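Local coordinates for protein acetyl xylan esterase (Paenibacillus sp. R4, PDB 6AGQ) that probably removes acetyl groups from acetylated xylan and small acetyl esters, as a cold-active esterase of the alpha/beta-hydrolase fold from a psychrophilic soil bacterium, at residues Y14-T19 / D254-A259; K53-Y58 / W73-K78; L86-K91 / E172-S177; S260-R265 / N287-P292. All blocks are in the same frame, centred on the assembly; numbering follows the deposited sequence.

Interaction 1: Y14-T19 / D254-A259; sequences YKPELT and DGMNMA
A side-chain amide on a short helix pairs with the backbone and hydroxyl of an N-terminal loop: Asn257, on helix 255-259, grips Thr19, in the loop between helices 8-11 and 24-36. The chain is an alpha/beta hydrolase, and this partly buried contact ties its N-terminal arm to the helical part that precedes strand 265-271. Both ends of the amide are used. Asn257 ND2 gives a fairly straight bond to Thr19 OG1 (2.9 Å), with the hydroxyl close to the amide plane, and ND2 also donates to the carbonyl of Ser251. Asn257 OD1 takes the longer bond from Thr19 N (3.3 Å), which arrives in the carbonyl plane on a lone pair. With partners on both atoms, the amide is fixed against a flip. Thr19 OG1 sits between its own backbone N and carbonyl carbon (chi1 62°), a setting that faces it toward ND2 while CG2 is turned to the methyl of Met256. Met256 supplies the apolar half. The Met256 chain is extended to the sulfur and bends only at the last torsion (chi3 84°), bringing its CE against Glu17 O (3.6 Å) and Thr19 CG2, while its SD meets Pro16 CG at 3.8 Å. Leu18 and Asn257 run past one another, Leu18 CD2 resting on Asn257 OD1 and on Met256 O. At the start of the helix Asp254 is the N-cap: its OD1 accepts from Met256 N at 3.0 Å, through the lone pair facing away from OD2.

Interaction 2: K53-Y58 / W73-K78; sequences KSISIY and WYVTPK
Tyr74 O receives Tyr58 N at 2.7 Å, and the ring edge of Tyr58 comes to the same oxygen in plane, with Tyr58 CD2 at 3.6 Å. This is one rung of the antiparallel beta hairpin made by strands 55-63 and 69-77, near the edge of the central sheet of the hydrolase fold; the axes of the short pieces 55-58 and 73-77 run at 164° and approach to 4.5 Å. Tyr58 with Tyr74 and Ser56 with Thr76 are hydrogen-bonded pairs; Ile57 with Val75 is a non-hydrogen-bonded pair. Ser56 N gives an equally short bond to Thr76 O, and the return bonds are a little longer. On one face the two tyrosines run alongside each other, Tyr58 CD2 lying 3.8 Å from Tyr74 CD2, and Tyr74 reaches on to hydrogen-bond Glu173 through its hydroxyl. On the other, Ile57 CG1 runs alongside Val75 CG2, while Ile55 CD1 meets Val75 CG1 at 3.7 Å; helix 106-110 covers Ile55 and Val75. Thr76 shares the tyrosine face. Its OG1, set between backbone N and carbonyl carbon (chi1 79°), donates to Pro77 O. A valine here would probably cost Pro77 O the hydroxyl's bond and leave it to its other donor, His81 NE2. Past the last rung, Lys78 N still bonds Ser54 O at 3.1 Å, and the Lys78 chain lies along the loop, its CD against Lys53 O at 3.4 Å.

Interaction 3: L86-K91 / E172-S177; sequences LPVLVK and EEVDAS
A single parallel bridge, Leu86 with Val174, is the whole strand pairing here: strand 174-175 is only a brief partner for strand 86-92 before its chain turns a corner. Leu86 is held at both polar backbone atoms. Leu86 N donates to Glu173 O (2.9 Å), and Leu86 O accepts from Asp175 N at 2.8 Å, both bonds being nearly straight at the hydrogen. Beyond the bridge, Val88 and Val174 meet crosswise, Val88 CG1 lying 3.7 Å from Val174 CG1. Leu86 CD1 lies against Glu173 CG, the glutamate then bending away at chi2 to turn its carboxylate to the neighbouring hairpin. At the corner Asp175 OD1 takes two bonds from the same face of its carboxylate, from Ser177 N (3.1 Å) and Ser177 OG (2.7 Å); the first closes an Asx turn. An alanine in place of Asp175 would probably leave Ser177 N and OG without this acceptor, so that the corner is held less firmly. The buried pairing thus rests on backbone bonds and the packing of Leu86 and the two valines, while the carboxylates serve the exit turn and the hairpin.

Interaction 4: S260-R265 / N287-P292; sequences SRIKAR and NHLAGP
The guanidinium of Arg265 has the ring of Pro292 over one face: Pro292 CG stands 4.1 Å above the plane, offset toward the rim, and Pro292 CB comes to 3.7 Å from Arg265 NH1. Arg265 leaves the backbone extended and then bends at chi3 (-50°), which turns the flat group back across the proline. The guanidinium also makes a cation-pi contact with Tyr320. At the root of this side chain, Arg265 CA approaches Pro292 O at 3.2 Å, a CA-H...O contact. One water bridges the same end, donating to Ala264 O (2.6 Å) and to Pro292 O (3.1 Å). In the middle Ile262 O receives two weak bonds, from Ala290 N and Gly291 N, both well bent, and Ala290 CB packs on the same oxygen. Gly291 CA lies close to the carbonyls of Lys263 and Ala264. On the inner side Ile262 and Leu289 run alongside each other, Ile262 CD1 meeting Leu289 CD2 at 3.8 Å. At the far end Ser260 CA approaches His288 O at 3.4 Å, and the His288 ring is held by the carbonyl of Ala284 through ND1. These loops lead into neighbouring parallel strands 265-271 and 293-298, with helix 186-197 against Ile262 and helix 255-259 against Leu289 and His288.

How the interactions relate
Two pairs of contacts occupy different parts of the subunit. Interactions 1 and 4, with centres about 11 Å apart, touch directly: Tyr14 O lies 2.7 Å from Asn287 ND2, a probable hydrogen bond, and Leu18 packs on His288. Interactions 2 and 3, about 13 Å apart between centres, meet where Tyr74 OH comes within 2.6 Å of Glu173 OE2, joining the hairpin to the brief parallel pairing on the same sheet. Interactions 1 and 2 lie on opposite sides of the chain's centre, about 38 Å between centres. A bound zinc ion sits about 4 Å from the side chain of Thr19. Strand 179-184, beside 86-92, leads to Ser185 in a probable nucleophile elbow.

Interaction 1: Y14-T19 / D254-A259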
loop_
_atom_site.group_PDB
_atom_site.type_symbol
_atom_site.label_atom_id
_atom_site.label_comp_id
_atom_site.label_asym_id
_atom_site.label_seq_id
_atom_site.Cartn_x
_atom_site.Cartn_y
_atom_site.Cartn_z
ATOM N N TYR A 14 -4.349 -19.473 28.020
ATOM C CA TYR A 14 -3.108 -18.682 28.012
ATOM C C TYR A 14 -3.025 -17.823 29.265
ATOM O O TYR A 14 -3.728 -16.830 29.415
ATOM C CB TYR A 14 -2.953 -17.817 26.748
ATOM C CG TYR A 14 -1.612 -17.090 26.674
ATOM C CD1 TYR A 14 -0.402 -17.765 26.866
ATOM C CD2 TYR A 14 -1.553 -15.718 26.414
ATOM C CE1 TYR A 14 0.823 -17.096 26.790
ATOM C CE2 TYR A 14 -0.338 -15.044 26.342
ATOM C CZ TYR A 14 0.845 -15.707 26.529
ATOM O OH TYR A 14 2.055 -14.979 26.483
ATOM N N LYS A 15 -2.134 -18.213 30.151
ATOM C CA LYS A 15 -2.008 -17.618 31.440
ATOM C C LYS A 15 -0.503 -17.533 31.758
ATOM O O LYS A 15 0.005 -18.268 32.577
ATOM C CB LYS A 15 -2.792 -18.472 32.429
ATOM C CG LYS A 15 -2.851 -17.857 33.798
ATOM C CD LYS A 15 -3.936 -18.490 34.663
ATOM C CE LYS A 15 -3.821 -17.826 36.015
ATOM N NZ LYS A 15 -4.795 -18.269 37.011
ATOM N N PRO A 16 0.214 -16.591 31.125
ATOM C CA PRO A 16 1.654 -16.450 31.372
ATOM C C PRO A 16 1.954 -15.978 32.795
ATOM O O PRO A 16 1.053 -15.511 33.488
ATOM C CB PRO A 16 2.065 -15.361 30.361
ATOM C CG PRO A 16 0.822 -14.515 30.255
ATOM C CD PRO A 16 -0.334 -15.429 30.419
ATOM N N GLU A 17 3.205 -16.085 33.220
ATOM C CA GLU A 17 3.627 -15.736 34.590
ATOM C C GLU A 17 3.482 -14.221 34.860
ATOM O O GLU A 17 3.711 -13.378 33.979
ATOM C CB GLU A 17 5.074 -16.286 34.859
ATOM C CG GLU A 17 6.112 -15.335 35.488
ATOM C CD GLU A 17 7.544 -15.927 35.636
ATOM O OE1 GLU A 17 7.942 -16.874 34.915
ATOM O OE2 GLU A 17 8.312 -15.431 36.490
ATOM N N LEU A 18 3.064 -13.858 36.064
ATOM C CA LEU A 18 3.045 -12.440 36.419
ATOM C C LEU A 18 4.489 -11.859 36.485
ATOM O O LEU A 18 5.446 -12.522 36.843
ATOM C CB LEU A 18 2.287 -12.180 37.722
ATOM C CG LEU A 18 0.800 -12.559 37.707
ATOM C CD1 LEU A 18 0.218 -12.513 39.125
ATOM C CD2 LEU A 18 0.002 -11.646 36.773
ATOM N N THR A 19 4.607 -10.600 36.094
ATOM C CA THR A 19 5.853 -9.904 36.073
ATOM C C THR A 19 5.921 -8.865 37.172
ATOM O O THR A 19 6.896 -8.109 37.204
ATOM C CB THR A 19 5.967 -9.195 34.727
ATOM O OG1 THR A 19 4.890 -8.237 34.592
ATOM C CG2 THR A 19 5.896 -10.269 33.574
ATOM N N ASP A 254 1.392 -2.800 34.098
ATOM C CA ASP A 254 0.909 -3.813 33.171
ATOM C C ASP A 254 -0.489 -4.309 33.593
ATOM O O ASP A 254 -0.679 -4.820 34.693
ATOM C CB ASP A 254 1.888 -4.974 33.062
ATOM C CG ASP A 254 1.651 -5.844 31.822
ATOM O OD1 ASP A 254 0.502 -6.319 31.598
ATOM O OD2 ASP A 254 2.631 -6.065 31.073
ATOM N N GLY A 255 -1.457 -4.173 32.689
ATOM C CA GLY A 255 -2.830 -4.621 32.960
ATOM C C GLY A 255 -2.980 -6.077 33.408
ATOM O O GLY A 255 -3.879 -6.396 34.163
ATOM N N MET A 256 -2.114 -6.953 32.942
ATOM C CA MET A 256 -2.067 -8.332 33.433
ATOM C C MET A 256 -1.782 -8.426 34.960
ATOM O O MET A 256 -2.429 -9.175 35.699
ATOM C CB MET A 256 -0.989 -9.048 32.643
ATOM C CG MET A 256 -0.702 -10.489 33.028
ATOM S SD MET A 256 0.462 -11.102 31.801
ATOM C CE MET A 256 2.055 -10.560 32.428
ATOM N N ASN A 257 -0.832 -7.640 35.444
ATOM C CA ASN A 257 -0.625 -7.519 36.886
ATOM C C ASN A 257 -1.763 -6.806 37.627
ATOM O O ASN A 257 -2.027 -7.183 38.775
ATOM C CB ASN A 257 0.717 -6.818 37.182
ATOM C CG ASN A 257 1.884 -7.588 36.648
ATOM O OD1 ASN A 257 1.887 -8.832 36.652
ATOM N ND2 ASN A 257 2.894 -6.869 36.178
ATOM N N MET A 258 -2.370 -5.732 37.035
ATOM C CA MET A 258 -3.592 -5.144 37.615
ATOM C C MET A 258 -4.761 -6.134 37.720
ATOM O O MET A 258 -5.455 -6.193 38.765
ATOM C CB MET A 258 -4.117 -3.952 36.766
ATOM C CG MET A 258 -3.148 -2.813 36.628
ATOM S SD MET A 258 -2.752 -2.213 38.246
ATOM C CE MET A 258 -1.418 -1.104 37.765
ATOM N N ALA A 259 -4.987 -6.888 36.639
ATOM C CA ALA A 259 -6.074 -7.938 36.582
ATOM C C ALA A 259 -6.057 -8.900 37.756
ATOM O O ALA A 259 -7.086 -9.316 38.251
ATOM C CB ALA A 259 -5.980 -8.762 35.305
#

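Interaction 2: K53-Y58 / W73-K78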
loop_
_atom_site.group_PDB
_atom_site.type_symbol
_atom_site.label_atom_id
_atom_site.label_comp_id
_atom_site.label_asym_id
_atom_site.label_seq_id
_atom_site.Cartn_x
_atom_site.Cartn_y
_atom_site.Cartn_z
ATOM N N LYS A 53 -32.119 18.449 26.502
ATOM C CA LYS A 53 -32.660 18.946 27.763
ATOM C C LYS A 53 -33.103 17.820 28.717
ATOM O O LYS A 53 -33.389 18.098 29.839
ATOM C CB LYS A 53 -33.795 19.932 27.480
ATOM C CG LYS A 53 -34.180 20.820 28.658
ATOM C CD LYS A 53 -34.791 22.166 28.226
ATOM C CE LYS A 53 -36.046 22.552 29.016
ATOM N NZ LYS A 53 -37.209 21.735 28.564
ATOM N N SER A 54 -33.075 16.553 28.310
ATOM C CA SER A 54 -33.313 15.413 29.228
ATOM C C SER A 54 -32.160 15.052 30.227
ATOM O O SER A 54 -32.317 14.171 31.083
ATOM C CB SER A 54 -33.718 14.157 28.417
ATOM O OG SER A 54 -32.602 13.511 27.796
ATOM N N ILE A 55 -31.011 15.696 30.078
ATOM C CA ILE A 55 -29.860 15.480 30.907
ATOM C C ILE A 55 -29.315 16.840 31.395
ATOM O O ILE A 55 -29.498 17.860 30.725
ATOM C CB ILE A 55 -28.758 14.707 30.134
ATOM C CG1 ILE A 55 -28.268 15.483 28.901
ATOM C CG2 ILE A 55 -29.262 13.340 29.702
ATOM C CD1 ILE A 55 -27.090 14.813 28.169
ATOM N N SER A 56 -28.656 16.838 32.556
ATOM C CA SER A 56 -27.785 17.939 32.922
ATOM C C SER A 56 -26.345 17.583 32.599
ATOM O O SER A 56 -25.876 16.449 32.923
ATOM C CB SER A 56 -27.931 18.293 34.403
ATOM O OG SER A 56 -29.316 18.507 34.668
ATOM N N ILE A 57 -25.643 18.567 32.042
ATOM C CA ILE A 57 -24.250 18.437 31.544
ATOM C C ILE A 57 -23.326 19.418 32.208
ATOM O O ILE A 57 -23.538 20.613 32.069
ATOM C CB ILE A 57 -24.160 18.684 30.006
ATOM C CG1 ILE A 57 -24.904 17.583 29.251
ATOM C CG2 ILE A 57 -22.708 18.765 29.510
ATOM C CD1 ILE A 57 -25.437 18.078 27.932
ATOM N N TYR A 58 -22.277 18.917 32.887
ATOM C CA TYR A 58 -21.306 19.752 33.545
ATOM C C TYR A 58 -19.960 19.643 32.925
ATOM O O TYR A 58 -19.477 18.567 32.648
ATOM C CB TYR A 58 -21.191 19.366 35.005
ATOM C CG TYR A 58 -22.494 19.537 35.768
ATOM C CD1 TYR A 58 -22.797 20.736 36.398
ATOM C CD2 TYR A 58 -23.428 18.516 35.792
ATOM C CE1 TYR A 58 -24.001 20.891 37.104
ATOM C CE2 TYR A 58 -24.635 18.647 36.460
ATOM C CZ TYR A 58 -24.926 19.844 37.110
ATOM O OH TYR A 58 -26.137 19.954 37.738
ATOM N N TRP A 73 -16.330 15.824 31.440
ATOM C CA TRP A 73 -17.728 16.059 31.262
ATOM C C TRP A 73 -18.410 15.128 32.240
ATOM O O TRP A 73 -18.122 13.971 32.226
ATOM C CB TRP A 73 -18.220 15.721 29.853
ATOM C CG TRP A 73 -17.735 16.511 28.692
ATOM C CD1 TRP A 73 -17.093 16.026 27.631
ATOM C CD2 TRP A 73 -17.963 17.908 28.431
ATOM N NE1 TRP A 73 -16.873 17.016 26.712
ATOM C CE2 TRP A 73 -17.378 18.193 27.187
ATOM C CE3 TRP A 73 -18.576 18.934 29.137
ATOM C CZ2 TRP A 73 -17.368 19.506 26.610
ATOM C CZ3 TRP A 73 -18.603 20.237 28.562
ATOM C CH2 TRP A 73 -17.984 20.496 27.311
ATOM N N TYR A 74 -19.345 15.658 33.020
ATOM C CA TYR A 74 -20.129 14.906 33.989
ATOM C C TYR A 74 -21.582 15.117 33.581
ATOM O O TYR A 74 -21.995 16.232 33.353
ATOM C CB TYR A 74 -19.905 15.445 35.406
ATOM C CG TYR A 74 -20.775 14.796 36.474
ATOM C CD1 TYR A 74 -20.624 13.436 36.772
ATOM C CD2 TYR A 74 -21.652 15.532 37.229
ATOM C CE1 TYR A 74 -21.372 12.803 37.727
ATOM C CE2 TYR A 74 -22.434 14.910 38.228
ATOM C CZ TYR A 74 -22.289 13.542 38.458
ATOM O OH TYR A 74 -23.029 12.889 39.414
ATOM N N VAL A 75 -22.308 14.043 33.415
ATOM C CA VAL A 75 -23.661 14.036 32.845
ATOM C C VAL A 75 -24.563 13.245 33.793
ATOM O O VAL A 75 -24.182 12.119 34.282
ATOM C CB VAL A 75 -23.665 13.391 31.428
ATOM C CG1 VAL A 75 -25.037 13.330 30.876
ATOM C CG2 VAL A 75 -22.796 14.176 30.443
ATOM N N THR A 76 -25.732 13.812 34.087
ATOM C CA THR A 76 -26.795 13.087 34.858
ATOM C C THR A 76 -28.188 13.279 34.244
ATOM O O THR A 76 -28.432 14.295 33.542
ATOM C CB THR A 76 -26.889 13.525 36.346
ATOM O OG1 THR A 76 -27.599 14.742 36.442
ATOM C CG2 THR A 76 -25.547 13.739 36.938
ATOM N N PRO A 77 -29.107 12.316 34.500
ATOM C CA PRO A 77 -30.501 12.584 34.158
ATOM C C PRO A 77 -30.956 13.923 34.770
ATOM O O PRO A 77 -30.534 14.248 35.875
ATOM C CB PRO A 77 -31.254 11.444 34.814
ATOM C CG PRO A 77 -30.235 10.413 35.194
ATOM C CD PRO A 77 -28.975 11.160 35.409
ATOM N N LYS A 78 -31.737 14.729 34.046
ATOM C CA LYS A 78 -32.185 16.005 34.604
ATOM C C LYS A 78 -33.122 15.728 35.800
ATOM O O LYS A 78 -33.654 14.616 35.956
ATOM C CB LYS A 78 -32.904 16.878 33.559
ATOM C CG LYS A 78 -34.226 16.306 33.039
ATOM C CD LYS A 78 -35.195 17.412 32.619
ATOM C CE LYS A 78 -36.425 16.875 31.888
ATOM N NZ LYS A 78 -37.070 15.743 32.624
#

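Interaction 3: L86-K91 / E172-S177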
loop_
_atom_site.group_PDB
_atom_site.type_symbol
_atom_site.label_atom_id
_atom_site.label_comp_id
_atom_site.label_asym_id
_atom_site.label_seq_id
_atom_site.Cartn_x
_atom_site.Cartn_y
_atom_site.Cartn_z
ATOM N N LEU A 86 -27.807 7.459 42.489
ATOM C CA LEU A 86 -27.515 7.252 41.091
ATOM C C LEU A 86 -26.319 6.344 40.934
ATOM O O LEU A 86 -25.224 6.680 41.423
ATOM C CB LEU A 86 -27.202 8.584 40.357
ATOM C CG LEU A 86 -28.343 9.582 40.217
ATOM C CD1 LEU A 86 -27.911 10.745 39.364
ATOM C CD2 LEU A 86 -29.593 8.978 39.606
ATOM N N PRO A 87 -26.480 5.254 40.189
ATOM C CA PRO A 87 -25.258 4.541 39.757
ATOM C C PRO A 87 -24.385 5.397 38.829
ATOM O O PRO A 87 -24.827 6.449 38.358
ATOM C CB PRO A 87 -25.790 3.258 39.086
ATOM C CG PRO A 87 -27.264 3.462 38.877
ATOM C CD PRO A 87 -27.722 4.640 39.682
ATOM N N VAL A 88 -23.127 5.017 38.636
ATOM C CA VAL A 88 -22.216 5.885 37.896
ATOM C C VAL A 88 -21.250 5.090 37.028
ATOM O O VAL A 88 -20.773 4.066 37.420
ATOM C CB VAL A 88 -21.460 6.917 38.794
ATOM C CG1 VAL A 88 -20.486 6.287 39.755
ATOM C CG2 VAL A 88 -20.687 7.934 37.974
ATOM N N LEU A 89 -20.982 5.621 35.837
ATOM C CA LEU A 89 -20.039 5.065 34.905
ATOM C C LEU A 89 -18.894 6.065 34.639
ATOM O O LEU A 89 -19.095 7.269 34.336
ATOM C CB LEU A 89 -20.784 4.694 33.635
ATOM C CG LEU A 89 -19.995 3.830 32.671
ATOM C CD1 LEU A 89 -20.925 2.839 32.016
ATOM C CD2 LEU A 89 -19.243 4.676 31.638
ATOM N N VAL A 90 -17.679 5.580 34.760
ATOM C CA VAL A 90 -16.495 6.406 34.421
ATOM C C VAL A 90 -15.884 5.849 33.167
ATOM O O VAL A 90 -15.479 4.645 33.090
ATOM C CB VAL A 90 -15.494 6.451 35.621
ATOM C CG1 VAL A 90 -14.242 7.211 35.260
ATOM C CG2 VAL A 90 -16.142 7.127 36.835
ATOM N N LYS A 91 -15.827 6.712 32.172
ATOM C CA LYS A 91 -15.260 6.392 30.879
ATOM C C LYS A 91 -13.816 6.977 30.697
ATOM O O LYS A 91 -13.573 8.160 30.917
ATOM C CB LYS A 91 -16.167 6.957 29.787
ATOM C CG LYS A 91 -15.653 6.806 28.394
ATOM C CD LYS A 91 -16.707 7.081 27.333
ATOM C CE LYS A 91 -16.113 6.860 25.945
ATOM N NZ LYS A 91 -17.050 7.379 24.906
ATOM N N GLU A 172 -22.952 14.188 45.628
ATOM C CA GLU A 172 -23.886 13.700 46.642
ATOM C C GLU A 172 -24.961 12.774 46.063
ATOM O O GLU A 172 -25.357 11.821 46.709
ATOM C CB GLU A 172 -24.483 14.866 47.432
ATOM C CG GLU A 172 -23.412 15.576 48.282
ATOM C CD GLU A 172 -22.879 14.775 49.496
ATOM O OE1 GLU A 172 -23.521 13.781 49.973
ATOM O OE2 GLU A 172 -21.784 15.174 49.985
ATOM N N GLU A 173 -25.365 13.017 44.822
ATOM C CA GLU A 173 -26.331 12.159 44.134
ATOM C C GLU A 173 -25.809 10.752 43.783
ATOM O O GLU A 173 -26.615 9.844 43.550
ATOM C CB GLU A 173 -26.890 12.856 42.873
ATOM C CG GLU A 173 -25.894 13.077 41.729
ATOM C CD GLU A 173 -25.050 14.381 41.817
ATOM O OE1 GLU A 173 -25.032 15.055 42.923
ATOM O OE2 GLU A 173 -24.374 14.717 40.779
ATOM N N VAL A 174 -24.474 10.579 43.742
ATOM C CA VAL A 174 -23.900 9.314 43.316
ATOM C C VAL A 174 -23.925 8.259 44.426
ATOM O O VAL A 174 -23.668 8.553 45.588
ATOM C CB VAL A 174 -22.488 9.523 42.722
ATOM C CG1 VAL A 174 -21.732 8.219 42.626
ATOM C CG2 VAL A 174 -22.634 10.150 41.319
ATOM N N ASP A 175 -24.312 7.040 44.056
ATOM C CA ASP A 175 -24.164 5.803 44.895
ATOM C C ASP A 175 -22.758 5.181 44.643
ATOM O O ASP A 175 -22.497 4.584 43.573
ATOM C CB ASP A 175 -25.240 4.803 44.478
ATOM C CG ASP A 175 -25.330 3.579 45.382
ATOM O OD1 ASP A 175 -24.386 3.294 46.172
ATOM O OD2 ASP A 175 -26.386 2.902 45.284
ATOM N N ALA A 176 -21.891 5.309 45.643
ATOM C CA ALA A 176 -20.500 4.891 45.574
ATOM C C ALA A 176 -20.349 3.348 45.569
ATOM O O ALA A 176 -19.329 2.814 45.105
ATOM C CB ALA A 176 -19.716 5.523 46.746
ATOM N N SER A 177 -21.391 2.630 45.974
ATOM C CA SER A 177 -21.392 1.167 45.785
ATOM C C SER A 177 -21.865 0.700 44.367
ATOM O O SER A 177 -21.958 -0.505 44.099
ATOM C CB SER A 177 -22.197 0.510 46.929
ATOM O OG SER A 177 -23.591 0.729 46.735
#

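Interaction 4: S260-R265 / N287-P292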
loop_
_atom_site.group_PDB
_atom_site.type_symbol
_atom_site.label_atom_id
_atom_site.label_comp_id
_atom_site.label_asym_id
_atom_site.label_seq_id
_atom_site.Cartn_x
_atom_site.Cartn_y
_atom_site.Cartn_z
ATOM N N SER A 260 -4.855 -9.202 38.218
ATOM C CA SER A 260 -4.642 -10.121 39.351
ATOM C C SER A 260 -5.187 -9.547 40.694
ATOM O O SER A 260 -5.363 -10.273 41.647
ATOM C CB SER A 260 -3.136 -10.388 39.423
ATOM O OG SER A 260 -2.752 -10.655 40.722
ATOM N N ARG A 261 -5.402 -8.226 40.766
ATOM C CA ARG A 261 -5.969 -7.576 41.971
ATOM C C ARG A 261 -7.406 -7.055 41.828
ATOM O O ARG A 261 -7.892 -6.460 42.759
ATOM C CB ARG A 261 -5.036 -6.449 42.417
ATOM C CG ARG A 261 -3.678 -6.962 42.889
ATOM C CD ARG A 261 -2.563 -6.247 42.173
ATOM N NE ARG A 261 -1.292 -6.508 42.812
ATOM C CZ ARG A 261 -0.286 -7.225 42.312
ATOM N NH1 ARG A 261 -0.359 -7.794 41.117
ATOM N NH2 ARG A 261 0.844 -7.352 43.027
ATOM N N ILE A 262 -8.046 -7.250 40.669
ATOM C CA ILE A 262 -9.436 -6.884 40.408
ATOM C C ILE A 262 -10.393 -7.901 40.987
ATOM O O ILE A 262 -10.316 -9.082 40.621
ATOM C CB ILE A 262 -9.723 -6.767 38.883
ATOM C CG1 ILE A 262 -8.849 -5.660 38.275
ATOM C CG2 ILE A 262 -11.197 -6.492 38.609
ATOM C CD1 ILE A 262 -8.932 -5.501 36.792
ATOM N N LYS A 263 -11.291 -7.451 41.862
ATOM C CA LYS A 263 -12.416 -8.293 42.417
ATOM C C LYS A 263 -13.804 -7.947 41.875
ATOM O O LYS A 263 -14.766 -8.711 42.050
ATOM C CB LYS A 263 -12.505 -8.171 43.945
ATOM C CG LYS A 263 -11.494 -8.987 44.737
ATOM C CD LYS A 263 -10.354 -8.144 45.314
ATOM C CE LYS A 263 -9.894 -8.647 46.691
ATOM N NZ LYS A 263 -9.634 -10.115 46.687
ATOM N N ALA A 264 -13.908 -6.763 41.276
ATOM C CA ALA A 264 -15.002 -6.395 40.416
ATOM C C ALA A 264 -15.331 -7.484 39.402
ATOM O O ALA A 264 -14.468 -8.203 38.948
ATOM C CB ALA A 264 -14.693 -5.032 39.691
ATOM N N ARG A 265 -16.615 -7.581 39.080
ATOM C CA ARG A 265 -17.134 -8.370 37.974
ATOM C C ARG A 265 -16.762 -7.685 36.677
ATOM O O ARG A 265 -16.974 -6.495 36.578
ATOM C CB ARG A 265 -18.676 -8.503 38.100
ATOM C CG ARG A 265 -19.321 -9.226 36.934
ATOM C CD ARG A 265 -20.850 -9.344 37.051
ATOM N NE ARG A 265 -21.239 -9.859 38.348
ATOM C CZ ARG A 265 -21.396 -11.146 38.683
ATOM N NH1 ARG A 265 -21.265 -12.153 37.803
ATOM N NH2 ARG A 265 -21.777 -11.423 39.939
ATOM N N ASN A 287 -7.345 -13.827 31.788
ATOM C CA ASN A 287 -7.132 -15.115 32.488
ATOM C C ASN A 287 -6.505 -14.987 33.883
ATOM O O ASN A 287 -6.418 -15.987 34.606
ATOM C CB ASN A 287 -6.303 -16.074 31.602
ATOM C CG ASN A 287 -7.104 -16.622 30.456
ATOM O OD1 ASN A 287 -8.302 -16.797 30.584
ATOM N ND2 ASN A 287 -6.466 -16.868 29.325
ATOM N N HIS A 288 -6.099 -13.775 34.259
ATOM C CA HIS A 288 -5.652 -13.428 35.604
ATOM C C HIS A 288 -6.653 -12.654 36.471
ATOM O O HIS A 288 -6.409 -12.421 37.618
ATOM C CB HIS A 288 -4.327 -12.605 35.512
ATOM C CG HIS A 288 -3.114 -13.455 35.356
ATOM N ND1 HIS A 288 -2.427 -13.559 34.165
ATOM C CD2 HIS A 288 -2.486 -14.282 36.230
ATOM C CE1 HIS A 288 -1.407 -14.379 34.320
ATOM N NE2 HIS A 288 -1.420 -14.837 35.561
ATOM N N LEU A 289 -7.782 -12.261 35.938
ATOM C CA LEU A 289 -8.821 -11.588 36.739
ATOM C C LEU A 289 -9.164 -12.472 37.927
ATOM O O LEU A 289 -9.272 -13.673 37.769
ATOM C CB LEU A 289 -10.056 -11.337 35.894
ATOM C CG LEU A 289 -9.878 -10.292 34.765
ATOM C CD1 LEU A 289 -11.091 -10.300 33.890
ATOM C CD2 LEU A 289 -9.675 -8.880 35.302
ATOM N N ALA A 290 -9.261 -11.881 39.104
ATOM C CA ALA A 290 -9.552 -12.620 40.314
ATOM C C ALA A 290 -11.092 -12.799 40.497
ATOM O O ALA A 290 -11.532 -13.822 41.040
ATOM C CB ALA A 290 -8.920 -11.921 41.526
ATOM N N GLY A 291 -11.912 -11.862 40.008
ATOM C CA GLY A 291 -13.373 -11.925 40.268
ATOM C C GLY A 291 -14.127 -12.545 39.110
ATOM O O GLY A 291 -13.528 -12.868 38.114
ATOM N N PRO A 292 -15.464 -12.623 39.187
ATOM C CA PRO A 292 -16.264 -13.076 38.029
ATOM C C PRO A 292 -16.038 -12.285 36.759
ATOM O O PRO A 292 -15.797 -11.075 36.812
ATOM C CB PRO A 292 -17.718 -12.861 38.483
ATOM C CG PRO A 292 -17.640 -12.607 39.969
ATOM C CD PRO A 292 -16.296 -12.026 40.237
HETATM O O HOH W 1 -13.104 -9.739 37.384
#